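Local coordinates for protein serine acetyltransferase (Neisseria gonorrhoeae, PDB 6WYE) that probably catalyses transfer of the acetyl group from acetyl-CoA to L-serine, giving O-acetyl-L-serine in the first step of cysteine biosynthesis from serine, at residues Gln137-Arg140 and Ile141-Leu145. Residues are numbered along the deposited sequence; the frame is centred on the assembly and turned at random.
Sequences QAHR and INHRL
Two successive turns of the alpha-helix 131-147, in the helical part of this hexapeptide-repeat acetyltransferase, set His139 and His143 next to each other on the flank that meets the start of the left-handed beta-helix. Four i to i+4 backbone hydrogen bonds join the turns, from Ile141 N, Asn142 N, His143 N and Arg144 N to the carbonyls of Gln137, Ala138, His139 and Arg140; His143 N to His139 O is the shortest, 2.6 Å. Both histidines carry CG anti to the backbone N, which sends the rings off in a common direction. The rings are slid past one another rather than stacked: the planes are inclined by 27° with centroids 5.7 Å apart, and it is His143 CB that sits over a face of the His139 ring, a CH-pi contact 4.3 Å from its centroid. Each imidazole donates to a backbone carbonyl beyond the helix, His139 NE2 to Ala173 O and His143 ND1 to Pro171 O, which should help to fix the rotation of both rings. In the His139 ring plane, a water hydrogen-bonded to ND1 (3.0 Å) accepts a hydrogen bond from Asn142 ND2, which also donates to Ala154 O. Ile141 packs on Leu74 of helix 66-78 and on Tyr92 and Ala95 of helix 85-98, its CG1 lying 3.6 Å from Gln137 O. Arg140, extended from CG to NE, reaches a salt bridge with Asp109 OD2 through NH2, which also donates to Gly176 O. Gln137 NE2 donates to the same Asp109 OD2, gripping it a second time, while Gln137 OE1 lies nearly in the guanidinium plane and accepts a bent hydrogen bond from Arg140 NE, 2.8 Å long with an N-H...O angle of 136°.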
loop_
_atom_site.group_PDB
_atom_site.type_symbol
_atom_site.label_atom_id
_atom_site.label_comp_id
_atom_site.label_asym_id
_atom_site.label_seq_id
_atom_site.Cartn_x
_atom_site.Cartn_y
_atom_site.Cartn_z
ATOM N N GLN A 137 18.040 -12.655 13.844
ATOM C CA GLN A 137 17.608 -13.777 13.017
ATOM C C GLN A 137 17.604 -13.403 11.544
ATOM O O GLN A 137 17.955 -14.232 10.698
ATOM C CB GLN A 137 16.230 -14.283 13.449
ATOM C CG GLN A 137 16.051 -14.589 14.954
ATOM C CD GLN A 137 17.319 -15.058 15.653
ATOM O OE1 GLN A 137 18.089 -15.857 15.112
ATOM N NE2 GLN A 137 17.532 -14.568 16.875
ATOM N N ALA A 138 17.191 -12.174 11.207
ATOM C CA ALA A 138 17.330 -11.735 9.822
ATOM C C ALA A 138 18.783 -11.827 9.381
ATOM O O ALA A 138 19.067 -12.214 8.242
ATOM C CB ALA A 138 16.813 -10.306 9.640
ATOM N N HIS A 139 19.724 -11.485 10.271
ATOM C CA HIS A 139 21.126 -11.573 9.861
ATOM C C HIS A 139 21.557 -13.016 9.634
ATOM O O HIS A 139 22.263 -13.309 8.664
ATOM C CB HIS A 139 22.063 -10.937 10.876
ATOM C CG HIS A 139 23.488 -11.349 10.661
ATOM N ND1 HIS A 139 24.242 -10.882 9.604
ATOM C CD2 HIS A 139 24.257 -12.271 11.291
ATOM C CE1 HIS A 139 25.432 -11.456 9.627
ATOM N NE2 HIS A 139 25.466 -12.303 10.643
ATOM N N ARG A 140 21.145 -13.930 10.513
ATOM C CA ARG A 140 21.497 -15.339 10.332
ATOM C C ARG A 140 21.096 -15.824 8.946
ATOM O O ARG A 140 21.901 -16.430 8.227
ATOM C CB ARG A 140 20.822 -16.195 11.406
ATOM C CG ARG A 140 21.292 -15.961 12.807
ATOM C CD ARG A 140 20.708 -17.027 13.741
ATOM N NE ARG A 140 20.828 -16.643 15.143
ATOM C CZ ARG A 140 21.980 -16.624 15.813
ATOM N NH1 ARG A 140 23.112 -16.979 15.213
ATOM N NH2 ARG A 140 22.001 -16.258 17.085
ATOM N N ILE A 141 19.861 -15.532 8.531
ATOM C CA ILE A 141 19.459 -15.875 7.167
ATOM C C ILE A 141 20.281 -15.084 6.156
ATOM O O ILE A 141 20.764 -15.633 5.154
ATOM C CB ILE A 141 17.950 -15.636 6.973
ATOM C CG1 ILE A 141 17.156 -16.422 8.018
ATOM C CG2 ILE A 141 17.531 -16.029 5.560
ATOM C CD1 ILE A 141 15.666 -16.122 8.007
ATOM N N ASN A 142 20.472 -13.783 6.408
ATOM C CA ASN A 142 21.270 -12.966 5.497
ATOM C C ASN A 142 22.664 -13.545 5.314
ATOM O O ASN A 142 23.189 -13.579 4.191
ATOM C CB ASN A 142 21.368 -11.528 6.005
ATOM C CG ASN A 142 21.199 -10.527 4.891
ATOM O OD1 ASN A 142 20.447 -10.773 3.947
ATOM N ND2 ASN A 142 21.904 -9.401 4.977
ATOM N N HIS A 143 23.267 -14.019 6.405
ATOM C CA HIS A 143 24.593 -14.615 6.328
ATOM C C HIS A 143 24.584 -15.847 5.434
ATOM O O HIS A 143 25.491 -16.034 4.612
ATOM C CB HIS A 143 25.081 -14.962 7.737
ATOM C CG HIS A 143 26.501 -15.426 7.791
ATOM N ND1 HIS A 143 27.549 -14.685 7.286
ATOM C CD2 HIS A 143 27.051 -16.553 8.303
ATOM C CE1 HIS A 143 28.681 -15.336 7.485
ATOM N NE2 HIS A 143 28.406 -16.474 8.099
ATOM N N ARG A 144 23.547 -16.682 5.560
ATOM C CA ARG A 144 23.411 -17.859 4.701
ATOM C C ARG A 144 23.280 -17.463 3.231
ATOM O O ARG A 144 23.904 -18.078 2.358
ATOM C CB ARG A 144 22.214 -18.697 5.173
ATOM C CG ARG A 144 21.704 -19.809 4.233
ATOM C CD ARG A 144 22.805 -20.712 3.671
ATOM N NE ARG A 144 23.575 -21.370 4.719
ATOM C CZ ARG A 144 24.870 -21.664 4.627
ATOM N NH1 ARG A 144 25.544 -21.366 3.521
ATOM N NH2 ARG A 144 25.483 -22.264 5.639
ATOM N N LEU A 145 22.456 -16.454 2.934
ATOM C CA LEU A 145 22.310 -15.982 1.558
ATOM C C LEU A 145 23.643 -15.486 1.009
ATOM O O LEU A 145 23.952 -15.673 -0.176
ATOM C CB LEU A 145 21.252 -14.878 1.501
ATOM C CG LEU A 145 19.828 -15.347 1.785
ATOM C CD1 LEU A 145 18.843 -14.191 1.750
ATOM C CD2 LEU A 145 19.440 -16.429 0.764
HETATM O O HOH W 1 17.671 -11.320 5.673
HETATM O O HOH W 2 23.331 -9.000 7.466
#